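Local structure of esterase (Rhizomucor miehei, 4WY5) at residues V82-H87 with A136-V141; S167-I172 with A238-A243; Y173-G178 with E249-A254; V187-A192 with N309-H314. The protein probably hydrolyses carboxylic esters, acting as a carboxylesterase built on the alpha/beta hydrolase fold. One frame throughout, in Å; residues are numbered along the deposited sequence.

Contact 1. Residues V82-H87 with A136-V141; sequences VLIFLH and AAILWV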
loop_
_atom_site.group_PDB
_atom_site.type_symbol
_atom_site.label_atom_id
_atom_site.label_comp_id
_atom_site.label_asym_id
_atom_site.label_seq_id
_atom_site.Cartn_x
_atom_site.Cartn_y
_atom_site.Cartn_z
ATOM N N VAL A 82 13.497 11.347 14.230
ATOM C CA VAL A 82 12.691 10.948 15.391
ATOM C C VAL A 82 11.229 10.618 15.009
ATOM O O VAL A 82 10.638 11.255 14.117
ATOM C CB VAL A 82 12.739 12.052 16.502
ATOM C CG1 VAL A 82 12.188 13.393 15.998
ATOM C CG2 VAL A 82 12.031 11.601 17.772
ATOM N N LEU A 83 10.685 9.570 15.641
ATOM C CA LEU A 83 9.303 9.120 15.429
ATOM C C LEU A 83 8.485 9.145 16.722
ATOM O O LEU A 83 8.826 8.451 17.682
ATOM C CB LEU A 83 9.296 7.694 14.850
ATOM C CG LEU A 83 7.949 6.981 14.679
ATOM C CD1 LEU A 83 7.046 7.743 13.694
ATOM C CD2 LEU A 83 8.143 5.530 14.236
ATOM N N ILE A 84 7.406 9.926 16.751
ATOM C CA ILE A 84 6.495 9.957 17.901
ATOM C C ILE A 84 5.466 8.840 17.751
ATOM O O ILE A 84 4.654 8.895 16.820
ATOM C CB ILE A 84 5.746 11.313 17.997
ATOM C CG1 ILE A 84 6.728 12.487 17.923
ATOM C CG2 ILE A 84 4.910 11.374 19.262
ATOM C CD1 ILE A 84 7.691 12.543 19.104
ATOM N N PHE A 85 5.466 7.840 18.644
ATOM C CA PHE A 85 4.531 6.715 18.479
ATOM C C PHE A 85 3.424 6.662 19.549
ATOM O O PHE A 85 3.683 6.633 20.761
ATOM C CB PHE A 85 5.287 5.381 18.468
ATOM C CG PHE A 85 4.445 4.224 18.010
ATOM C CD1 PHE A 85 4.366 3.902 16.669
ATOM C CD2 PHE A 85 3.695 3.489 18.913
ATOM C CE1 PHE A 85 3.583 2.863 16.242
ATOM C CE2 PHE A 85 2.899 2.444 18.490
ATOM C CZ PHE A 85 2.849 2.132 17.151
ATOM N N LEU A 86 2.186 6.604 19.069
ATOM C CA LEU A 86 0.988 6.662 19.907
ATOM C C LEU A 86 0.197 5.365 19.785
ATOM O O LEU A 86 -0.397 5.097 18.734
ATOM C CB LEU A 86 0.135 7.845 19.471
ATOM C CG LEU A 86 0.985 9.108 19.282
ATOM C CD1 LEU A 86 0.204 10.271 18.651
ATOM C CD2 LEU A 86 1.578 9.520 20.634
ATOM N N HIS A 87 0.173 4.567 20.853
ATOM C CA HIS A 87 -0.415 3.217 20.788
ATOM C C HIS A 87 -1.944 3.182 20.858
ATOM O O HIS A 87 -2.570 4.050 21.461
ATOM C CB HIS A 87 0.145 2.342 21.921
ATOM C CG HIS A 87 -0.385 2.703 23.279
ATOM N ND1 HIS A 87 -1.581 2.222 23.763
ATOM C CD2 HIS A 87 0.133 3.487 24.259
ATOM C CE1 HIS A 87 -1.786 2.708 24.978
ATOM N NE2 HIS A 87 -0.758 3.467 25.304
ATOM N N ALA A 136 2.516 18.335 24.567
ATOM C CA ALA A 136 3.570 18.693 25.510
ATOM C C ALA A 136 4.818 17.829 25.342
ATOM O O ALA A 136 5.936 18.308 25.522
ATOM C CB ALA A 136 3.057 18.596 26.935
ATOM N N ALA A 137 4.642 16.566 24.964
ATOM C CA ALA A 137 5.808 15.719 24.746
ATOM C C ALA A 137 6.568 16.146 23.499
ATOM O O ALA A 137 7.801 16.145 23.479
ATOM C CB ALA A 137 5.394 14.256 24.645
ATOM N N ILE A 138 5.834 16.548 22.470
ATOM C CA ILE A 138 6.471 17.045 21.250
ATOM C C ILE A 138 7.334 18.281 21.550
ATOM O O ILE A 138 8.446 18.406 21.030
ATOM C CB ILE A 138 5.423 17.383 20.159
ATOM C CG1 ILE A 138 4.792 16.093 19.616
ATOM C CG2 ILE A 138 6.062 18.170 19.023
ATOM C CD1 ILE A 138 3.685 16.299 18.555
ATOM N N LEU A 139 6.826 19.170 22.407
ATOM C CA LEU A 139 7.579 20.357 22.811
ATOM C C LEU A 139 8.853 19.987 23.543
ATOM O O LEU A 139 9.877 20.640 23.383
ATOM C CB LEU A 139 6.732 21.283 23.691
ATOM C CG LEU A 139 5.724 22.126 22.896
ATOM C CD1 LEU A 139 4.802 22.957 23.791
ATOM C CD2 LEU A 139 6.445 23.013 21.875
ATOM N N TRP A 140 8.789 18.926 24.334
ATOM C CA TRP A 140 9.937 18.503 25.111
ATOM C C TRP A 140 11.052 17.933 24.239
ATOM O O TRP A 140 12.236 18.219 24.446
ATOM C CB TRP A 140 9.505 17.472 26.142
ATOM C CG TRP A 140 10.623 17.036 27.005
ATOM C CD1 TRP A 140 11.033 17.620 28.163
ATOM C CD2 TRP A 140 11.508 15.925 26.774
ATOM N NE1 TRP A 140 12.116 16.942 28.672
ATOM C CE2 TRP A 140 12.428 15.898 27.839
ATOM C CE3 TRP A 140 11.599 14.947 25.781
ATOM C CZ2 TRP A 140 13.435 14.927 27.941
ATOM C CZ3 TRP A 140 12.608 13.984 25.879
ATOM C CH2 TRP A 140 13.509 13.984 26.951
ATOM N N VAL A 141 10.662 17.136 23.250
ATOM C CA VAL A 141 11.607 16.541 22.320
ATOM C C VAL A 141 12.367 17.599 21.526
ATOM O O VAL A 141 13.561 17.455 21.279
ATOM C CB VAL A 141 10.882 15.595 21.339
ATOM C CG1 VAL A 141 11.724 15.356 20.102
ATOM C CG2 VAL A 141 10.548 14.284 22.032
#
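Ile84 lies at the centre of the contact and meets two residues of the helix at once, a small worked example of how a strand is roofed by a helix using aliphatic groups alone. Its CG1 faces Ile138 CG1 at 4.4 Å, and the chain then bends at chi2 (-65°), which swings the terminal methyl toward the neighbouring turn, where Ile84 CD1 lies 4.4 Å from Val141 CG2. Val141 is shared between two strand residues, since its other branch, CG1, reaches Val82 CG2, again at 4.4 Å. Even this closer half is therefore at easy van der Waals spacing, and the four residues that form it are all buried. Ile138 does not aim its CB straight at the strand, but the end of its side chain comes nearer. The other side of the helix is nearer solvent: Leu139 and Trp140 are partly exposed and pack on strand 52-60. The segment axes approach to 10.7 Å and run almost antiparallel, at 161°, as expected for a helix returning the chain between parallel strands. Around this seam, Val82 and Ile84 are bonded through their backbones to Ala154 and Ala156, just before and within strand 155-160, on one edge, while Leu83 is bonded to strand 113-117 on the other. Val141 also rests on Val115 of strand 113-117, so helix 129-143 bridges adjacent strands of the central sheet.

Contact 2. Residues S167-I172 with A238-A243; sequences SAAVSI and ATLELA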
loop_
_atom_site.group_PDB
_atom_site.type_symbol
_atom_site.label_atom_id
_atom_site.label_comp_id
_atom_site.label_asym_id
_atom_site.label_seq_id
_atom_site.Cartn_x
_atom_site.Cartn_y
_atom_site.Cartn_z
ATOM N N SER A 167 -2.951 10.792 16.593
ATOM C CA SER A 167 -2.001 11.374 15.638
ATOM C C SER A 167 -2.665 12.465 14.803
ATOM O O SER A 167 -2.092 13.538 14.573
ATOM C CB SER A 167 -1.426 10.315 14.701
ATOM O OG SER A 167 -0.685 9.342 15.408
ATOM N N ALA A 168 -3.883 12.192 14.354
ATOM C CA ALA A 168 -4.585 13.132 13.491
ATOM C C ALA A 168 -5.039 14.405 14.232
ATOM O O ALA A 168 -4.916 15.516 13.699
ATOM C CB ALA A 168 -5.768 12.441 12.839
ATOM N N ALA A 169 -5.577 14.250 15.440
ATOM C CA ALA A 169 -6.014 15.411 16.234
ATOM C C ALA A 169 -4.856 16.306 16.738
ATOM O O ALA A 169 -4.946 17.544 16.696
ATOM C CB ALA A 169 -6.865 14.952 17.413
ATOM N N VAL A 170 -3.766 15.705 17.204
ATOM C CA VAL A 170 -2.661 16.536 17.682
ATOM C C VAL A 170 -2.001 17.246 16.499
ATOM O O VAL A 170 -1.308 18.244 16.697
ATOM C CB VAL A 170 -1.580 15.733 18.495
ATOM C CG1 VAL A 170 -0.612 15.010 17.579
ATOM C CG2 VAL A 170 -0.797 16.662 19.443
ATOM N N SER A 171 -2.206 16.761 15.273
ATOM C CA SER A 171 -1.696 17.522 14.128
ATOM C C SER A 171 -2.500 18.820 13.940
ATOM O O SER A 171 -1.944 19.864 13.568
ATOM C CB SER A 171 -1.726 16.695 12.830
ATOM O OG SER A 171 -0.919 15.531 12.912
ATOM N N ILE A 172 -3.793 18.770 14.234
ATOM C CA ILE A 172 -4.642 19.955 14.105
ATOM C C ILE A 172 -4.411 20.896 15.289
ATOM O O ILE A 172 -4.243 22.112 15.111
ATOM C CB ILE A 172 -6.139 19.581 14.026
ATOM C CG1 ILE A 172 -6.414 18.730 12.773
ATOM C CG2 ILE A 172 -7.023 20.844 14.047
ATOM C CD1 ILE A 172 -7.851 18.180 12.683
ATOM N N ALA A 238 -12.354 15.750 18.935
ATOM C CA ALA A 238 -12.915 14.519 19.489
ATOM C C ALA A 238 -13.372 13.588 18.370
ATOM O O ALA A 238 -13.028 12.398 18.349
ATOM C CB ALA A 238 -14.089 14.824 20.409
ATOM N N THR A 239 -14.144 14.142 17.441
ATOM C CA THR A 239 -14.648 13.363 16.323
ATOM C C THR A 239 -14.238 14.044 15.015
ATOM O O THR A 239 -14.928 14.944 14.515
ATOM C CB THR A 239 -16.200 13.191 16.402
ATOM O OG1 THR A 239 -16.833 14.470 16.513
ATOM C CG2 THR A 239 -16.590 12.316 17.605
ATOM N N LEU A 240 -13.095 13.588 14.490
ATOM C CA LEU A 240 -12.434 14.095 13.290
ATOM C C LEU A 240 -13.366 14.328 12.079
ATOM O O LEU A 240 -13.117 15.198 11.244
ATOM C CB LEU A 240 -11.322 13.115 12.874
ATOM C CG LEU A 240 -9.865 13.155 13.380
ATOM C CD1 LEU A 240 -9.458 14.506 13.917
ATOM C CD2 LEU A 240 -9.555 12.044 14.381
ATOM N N GLU A 241 -14.424 13.538 11.972
ATOM C CA GLU A 241 -15.359 13.665 10.856
ATOM C C GLU A 241 -15.960 15.078 10.729
ATOM O O GLU A 241 -16.357 15.494 9.635
ATOM C CB GLU A 241 -16.459 12.627 11.025
ATOM C CG GLU A 241 -17.501 12.567 9.962
ATOM C CD GLU A 241 -18.705 11.819 10.465
ATOM O OE1 GLU A 241 -18.963 11.900 11.692
ATOM O OE2 GLU A 241 -19.367 11.133 9.657
ATOM N N LEU A 242 -15.978 15.826 11.833
ATOM C CA LEU A 242 -16.561 17.173 11.851
ATOM C C LEU A 242 -15.656 18.261 11.271
ATOM O O LEU A 242 -16.092 19.401 11.083
ATOM C CB LEU A 242 -16.944 17.569 13.286
ATOM C CG LEU A 242 -18.059 16.743 13.944
ATOM C CD1 LEU A 242 -18.370 17.220 15.379
ATOM C CD2 LEU A 242 -19.304 16.759 13.064
ATOM N N ALA A 243 -14.404 17.915 10.986
ATOM C CA ALA A 243 -13.429 18.911 10.554
ATOM C C ALA A 243 -13.855 19.618 9.267
ATOM O O ALA A 243 -14.343 18.989 8.328
ATOM C CB ALA A 243 -12.063 18.266 10.378
#
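Leu240, on a short 3-10 turn, packs against the helix that in alpha/beta hydrolases follows the nucleophile elbow, here probably the turn around Ser161. The contact illustrates how one branched side chain can hold a loop to such a helix. Its apolar part is divided between the two methyls of that leucine. On one branch, Leu240 CD2 sits 4.1 Å from Ala168 CB. The other branch serves two helix residues: Leu240 CD1 lies 4.2 Å from Ala169 N, with the alanine methyl slightly farther away, and 4.2 Å from Ile172 CD1. Ile172 is extended at chi2 (174°), which carries its terminal methyl out to this meeting, and the two side chains run alongside one another, pointing opposite ways. Small alanines on the helix let the leucine come close, and Tyr271 of helix 265-277 touches Ala168, Ile172 and Leu240 together, closing the apolar cluster from a third element. No polar bond joins the two segments. On the loop, Leu242 N and Ala243 N bond to Thr239 O and Leu240 O and hold the turn, while the Glu241 carboxylate is tied to Tyr200 OH and Val195 N. On the helix, Ser171 doubles its grip on the preceding turn: its OG donates to Ser167 O at 2.8 Å, with a C=O...OG angle of 155°, while Ser171 N reaches the same oxygen from the opposite face of the carbonyl plane.

Contact 3. Residues Y173-G178 with E249-A254; sequences YAKEKG and EGLPPA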
loop_
_atom_site.group_PDB
_atom_site.type_symbol
_atom_site.label_atom_id
_atom_site.label_comp_id
_atom_site.label_asym_id
_atom_site.label_seq_id
_atom_site.Cartn_x
_atom_site.Cartn_y
_atom_site.Cartn_z
ATOM N N TYR A 173 -4.380 20.318 16.489
ATOM C CA TYR A 173 -4.105 21.067 17.719
ATOM C C TYR A 173 -2.799 21.873 17.636
ATOM O O TYR A 173 -2.788 23.065 17.950
ATOM C CB TYR A 173 -4.055 20.095 18.899
ATOM C CG TYR A 173 -3.891 20.711 20.262
ATOM C CD1 TYR A 173 -2.633 20.908 20.804
ATOM C CD2 TYR A 173 -4.998 21.073 21.025
ATOM C CE1 TYR A 173 -2.471 21.457 22.064
ATOM C CE2 TYR A 173 -4.844 21.628 22.287
ATOM C CZ TYR A 173 -3.575 21.812 22.798
ATOM O OH TYR A 173 -3.399 22.354 24.044
ATOM N N ALA A 174 -1.721 21.242 17.167
ATOM C CA ALA A 174 -0.415 21.906 17.099
ATOM C C ALA A 174 -0.455 23.100 16.147
ATOM O O ALA A 174 0.217 24.115 16.368
ATOM C CB ALA A 174 0.670 20.924 16.672
ATOM N N LYS A 175 -1.221 22.960 15.071
ATOM C CA LYS A 175 -1.391 24.043 14.109
ATOM C C LYS A 175 -2.135 25.245 14.708
ATOM O O LYS A 175 -1.814 26.396 14.398
ATOM C CB LYS A 175 -2.133 23.541 12.864
ATOM C CG LYS A 175 -2.303 24.597 11.780
ATOM C CD LYS A 175 -3.214 24.095 10.671
ATOM C CE LYS A 175 -4.670 24.154 11.103
ATOM N NZ LYS A 175 -5.614 24.045 9.954
ATOM N N GLU A 176 -3.125 24.968 15.553
ATOM C CA GLU A 176 -3.949 26.021 16.161
ATOM C C GLU A 176 -3.177 26.780 17.252
ATOM O O GLU A 176 -3.586 27.868 17.676
ATOM C CB GLU A 176 -5.247 25.426 16.748
ATOM C CG GLU A 176 -6.160 24.780 15.710
ATOM C CD GLU A 176 -7.500 24.321 16.267
ATOM O OE1 GLU A 176 -7.601 24.046 17.485
ATOM O OE2 GLU A 176 -8.456 24.204 15.469
ATOM N N LYS A 177 -2.056 26.198 17.679
ATOM C CA LYS A 177 -1.169 26.778 18.697
ATOM C C LYS A 177 -0.008 27.571 18.102
ATOM O O LYS A 177 0.803 28.135 18.836
ATOM C CB LYS A 177 -0.597 25.673 19.596
ATOM C CG LYS A 177 -1.582 25.113 20.608
ATOM C CD LYS A 177 -1.610 25.981 21.857
ATOM C CE LYS A 177 -2.480 25.368 22.941
ATOM N NZ LYS A 177 -2.473 26.185 24.192
ATOM N N GLY A 178 0.085 27.602 16.779
ATOM C CA GLY A 178 1.170 28.304 16.121
ATOM C C GLY A 178 2.405 27.455 15.866
ATOM O O GLY A 178 3.484 27.985 15.612
ATOM N N GLU A 249 -6.710 22.546 6.156
ATOM C CA GLU A 249 -5.756 23.216 5.264
ATOM C C GLU A 249 -4.380 23.398 5.925
ATOM O O GLU A 249 -4.292 23.746 7.099
ATOM C CB GLU A 249 -6.325 24.575 4.822
ATOM C CG GLU A 249 -6.254 24.856 3.318
ATOM C CD GLU A 249 -4.962 25.566 2.918
ATOM O OE1 GLU A 249 -4.303 26.162 3.805
ATOM O OE2 GLU A 249 -4.603 25.526 1.716
ATOM N N GLY A 250 -3.310 23.110 5.186
ATOM C CA GLY A 250 -1.961 23.276 5.707
ATOM C C GLY A 250 -1.451 22.158 6.616
ATOM O O GLY A 250 -0.379 22.280 7.230
ATOM N N LEU A 251 -2.199 21.058 6.700
ATOM C CA LEU A 251 -1.778 19.937 7.547
ATOM C C LEU A 251 -0.637 19.190 6.857
ATOM O O LEU A 251 -0.447 19.320 5.650
ATOM C CB LEU A 251 -2.962 18.995 7.837
ATOM C CG LEU A 251 -3.593 18.953 9.243
ATOM C CD1 LEU A 251 -3.493 20.269 10.004
ATOM C CD2 LEU A 251 -5.050 18.485 9.177
ATOM N N PRO A 252 0.138 18.415 7.630
ATOM C CA PRO A 252 1.291 17.688 7.084
ATOM C C PRO A 252 0.877 16.470 6.259
ATOM O O PRO A 252 -0.165 15.882 6.556
ATOM C CB PRO A 252 2.065 17.255 8.340
ATOM C CG PRO A 252 1.029 17.221 9.423
ATOM C CD PRO A 252 0.063 18.315 9.103
ATOM N N PRO A 253 1.686 16.093 5.249
ATOM C CA PRO A 253 1.403 14.971 4.334
ATOM C C PRO A 253 1.019 13.693 5.080
ATOM O O PRO A 253 1.638 13.372 6.095
ATOM C CB PRO A 253 2.725 14.775 3.588
ATOM C CG PRO A 253 3.406 16.102 3.655
ATOM C CD PRO A 253 3.001 16.708 4.979
ATOM N N ALA A 254 0.033 12.961 4.567
ATOM C CA ALA A 254 -0.563 11.860 5.314
ATOM C C ALA A 254 -0.367 10.532 4.618
ATOM O O ALA A 254 -0.324 10.474 3.390
ATOM C CB ALA A 254 -2.058 12.116 5.521
#
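Lys175 NZ is gripped by two backbone carbonyl oxygens, one inside the contact and one just before it. Across the contact the ammonium donates to Glu249 O at 3.2 Å, lying in the carbonyl plane with a C=O...NZ angle of 149°; its second partner is Asp247 O, in helix 245-248. Both oxygens belong to the C-terminal end of that helix, Glu249 being the first residue to leave helical geometry, and the end of so short a helix would probably add at most a modest favourable field for the positive charge. The glutamate's own carboxylate takes no direct part: Glu249 OE1 stays 6.6 Å from Lys175 NZ, and any attraction between them is at most long-range.

The rest of the lysine shows how a long side chain can combine polar and apolar duties. It runs straight from the backbone with CG anti to N (chi1 -178°) and then bends at chi3 (77°), which turns the amine toward the carbonyls while the methylenes stay over the loop. Lys175 CD lies 3.9 Å from Leu251 CD1, the two side chains roughly perpendicular. Leu251 is buried, also packing on Gln186 and Val280, whereas Glu249 is exposed at the margin. Between them Gly250 has positive phi, in the loop leading to strand 254-259. Helix 162-176 ends just beyond the lysine in a Schellman motif, where Gly178 has positive phi and two bonds lead back into the last turn. A helix covering the sheet is thus tied to the loop that enters the next parallel strand, as in the alpha/beta hydrolase fold.

Contact 4. Residues V187-A192 with N309-H314; sequences VLIYPA and NTIVAH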
loop_
_atom_site.group_PDB
_atom_site.type_symbol
_atom_site.label_atom_id
_atom_site.label_comp_id
_atom_site.label_asym_id
_atom_site.label_seq_id
_atom_site.Cartn_x
_atom_site.Cartn_y
_atom_site.Cartn_z
ATOM N N VAL A 187 1.134 9.387 10.153
ATOM C CA VAL A 187 0.852 8.015 9.704
ATOM C C VAL A 187 -0.339 7.457 10.494
ATOM O O VAL A 187 -0.281 7.329 11.729
ATOM C CB VAL A 187 2.089 7.076 9.866
ATOM C CG1 VAL A 187 1.748 5.649 9.454
ATOM C CG2 VAL A 187 3.295 7.598 9.057
ATOM N N LEU A 188 -1.430 7.162 9.792
ATOM C CA LEU A 188 -2.710 6.866 10.442
ATOM C C LEU A 188 -3.181 5.445 10.114
ATOM O O LEU A 188 -3.652 5.194 9.006
ATOM C CB LEU A 188 -3.782 7.890 10.006
ATOM C CG LEU A 188 -3.379 9.385 9.920
ATOM C CD1 LEU A 188 -4.508 10.287 9.381
ATOM C CD2 LEU A 188 -2.845 9.955 11.248
ATOM N N ILE A 189 -3.066 4.524 11.074
ATOM C CA ILE A 189 -3.394 3.100 10.847
ATOM C C ILE A 189 -4.784 2.756 11.415
ATOM O O ILE A 189 -4.973 2.733 12.637
ATOM C CB ILE A 189 -2.304 2.162 11.469
ATOM C CG1 ILE A 189 -0.900 2.576 11.003
ATOM C CG2 ILE A 189 -2.520 0.703 11.100
ATOM C CD1 ILE A 189 0.210 2.071 11.911
ATOM N N TYR A 190 -5.750 2.517 10.515
ATOM C CA TYR A 190 -7.187 2.350 10.847
ATOM C C TYR A 190 -7.722 3.253 12.001
ATOM O O TYR A 190 -8.088 2.752 13.064
ATOM C CB TYR A 190 -7.525 0.856 11.148
ATOM C CG TYR A 190 -6.481 0.004 11.889
ATOM C CD1 TYR A 190 -6.243 0.163 13.259
ATOM C CD2 TYR A 190 -5.781 -1.005 11.224
ATOM C CE1 TYR A 190 -5.305 -0.629 13.934
ATOM C CE2 TYR A 190 -4.837 -1.815 11.896
ATOM C CZ TYR A 190 -4.601 -1.617 13.249
ATOM O OH TYR A 190 -3.663 -2.405 13.928
ATOM N N PRO A 191 -7.808 4.584 11.770
ATOM C CA PRO A 191 -8.352 5.518 12.776
ATOM C C PRO A 191 -9.874 5.442 12.945
ATOM O O PRO A 191 -10.563 4.883 12.090
ATOM C CB PRO A 191 -7.988 6.898 12.214
ATOM C CG PRO A 191 -8.003 6.686 10.725
ATOM C CD PRO A 191 -7.426 5.289 10.528
ATOM N N ALA A 192 -10.371 6.015 14.041
ATOM C CA ALA A 192 -11.800 6.222 14.285
ATOM C C ALA A 192 -12.104 7.704 14.117
ATOM O O ALA A 192 -11.348 8.534 14.634
ATOM C CB ALA A 192 -12.177 5.758 15.685
ATOM N N ASN A 309 6.855 -2.705 6.061
ATOM C CA ASN A 309 7.778 -2.253 5.014
ATOM C C ASN A 309 7.329 -0.971 4.299
ATOM O O ASN A 309 8.154 -0.130 3.945
ATOM C CB ASN A 309 7.982 -3.348 3.954
ATOM C CG ASN A 309 8.762 -4.538 4.482
ATOM O OD1 ASN A 309 9.330 -4.487 5.573
ATOM N ND2 ASN A 309 8.835 -5.610 3.678
ATOM N N THR A 310 6.022 -0.826 4.095
ATOM C CA THR A 310 5.471 0.304 3.350
ATOM C C THR A 310 5.544 1.614 4.165
ATOM O O THR A 310 5.849 2.676 3.619
ATOM C CB THR A 310 4.010 -0.003 2.920
ATOM O OG1 THR A 310 3.998 -1.167 2.076
ATOM C CG2 THR A 310 3.397 1.164 2.167
ATOM N N ILE A 311 5.244 1.529 5.462
ATOM C CA ILE A 311 5.475 2.637 6.381
ATOM C C ILE A 311 6.960 3.040 6.421
ATOM O O ILE A 311 7.298 4.228 6.320
ATOM C CB ILE A 311 5.028 2.288 7.831
ATOM C CG1 ILE A 311 3.509 2.094 7.919
ATOM C CG2 ILE A 311 5.462 3.377 8.821
ATOM C CD1 ILE A 311 3.047 1.657 9.317
ATOM N N VAL A 312 7.847 2.055 6.527
ATOM C CA VAL A 312 9.278 2.350 6.600
ATOM C C VAL A 312 9.751 3.120 5.368
ATOM O O VAL A 312 10.513 4.083 5.492
ATOM C CB VAL A 312 10.113 1.049 6.773
ATOM C CG1 VAL A 312 11.600 1.283 6.494
ATOM C CG2 VAL A 312 9.917 0.488 8.182
ATOM N N ALA A 313 9.275 2.731 4.184
ATOM C CA ALA A 313 9.706 3.403 2.961
ATOM C C ALA A 313 9.160 4.836 2.855
ATOM O O ALA A 313 9.832 5.717 2.314
ATOM C CB ALA A 313 9.297 2.586 1.736
ATOM N N HIS A 314 7.957 5.064 3.391
ATOM C CA HIS A 314 7.342 6.397 3.412
ATOM C C HIS A 314 8.070 7.335 4.373
ATOM O O HIS A 314 8.291 8.515 4.063
ATOM C CB HIS A 314 5.856 6.310 3.817
ATOM C CG HIS A 314 5.262 7.631 4.196
ATOM N ND1 HIS A 314 4.765 8.523 3.268
ATOM C CD2 HIS A 314 5.101 8.218 5.409
ATOM C CE1 HIS A 314 4.318 9.603 3.895
ATOM N NE2 HIS A 314 4.508 9.443 5.193
#
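Val187 opens the contact by meeting two helix residues with its two methyls. With CG1 anti to the backbone N (chi1 177°), that methyl stands 4.2 Å from Ile311 CD1, while Val187 CG2 approaches the His314 ring obliquely, 4.1 Å from CD2. The imidazole is held by a second attachment, a hydrogen bond between its NE2 and Thr185 OG1, two residues earlier on the same strand. Leu188 points its side chain to the other face of the sheet, onto Ser167 of helix 162-176. Ile189 returns to the helix side, where its CD1 comes within 3.9 Å of Ile311 CD1, one isoleucine lying across the other. One Ile311 methyl therefore serves both strand residues. Tyr190 leaves the strand, and Ile189 CG2 covers one face of its ring, 3.5 Å above the plane and displaced from the ring centre; its side chain also touches Ser161 and Asp262, and its ring meets that of His292, the three residues of the probable catalytic triad. Helix 302-319 also carries Thr310 and Asn309 to the second subunit. Nearly antiparallel to the strand at 167°, it exemplifies the helical cover of the central parallel strands in the alpha/beta hydrolase fold.

Together the contacts illustrate a sheet covered from both faces. Contacts 1 and 4 reach the same sheet, their centres about 17 Å apart, from helices on opposite sides. Contacts 2 and 3 share helix 162-176 and lie about 10 Å apart between centres; they meet where Ile172 CG1 approaches Leu251 CD2 at 3.9 Å. That helix also joins contact 2 to contact 1, through Leu86 CD1 and Ser167 OG at 3.5 Å, and to contact 4, through Ser167 CB and Leu188 CD2 at 3.8 Å. Contact 4 borders the probable Ser161-His292-Asp262 triad: Ile189 lies near it without touching, while Tyr190 of the same segment packs on Ser161 and Asp262.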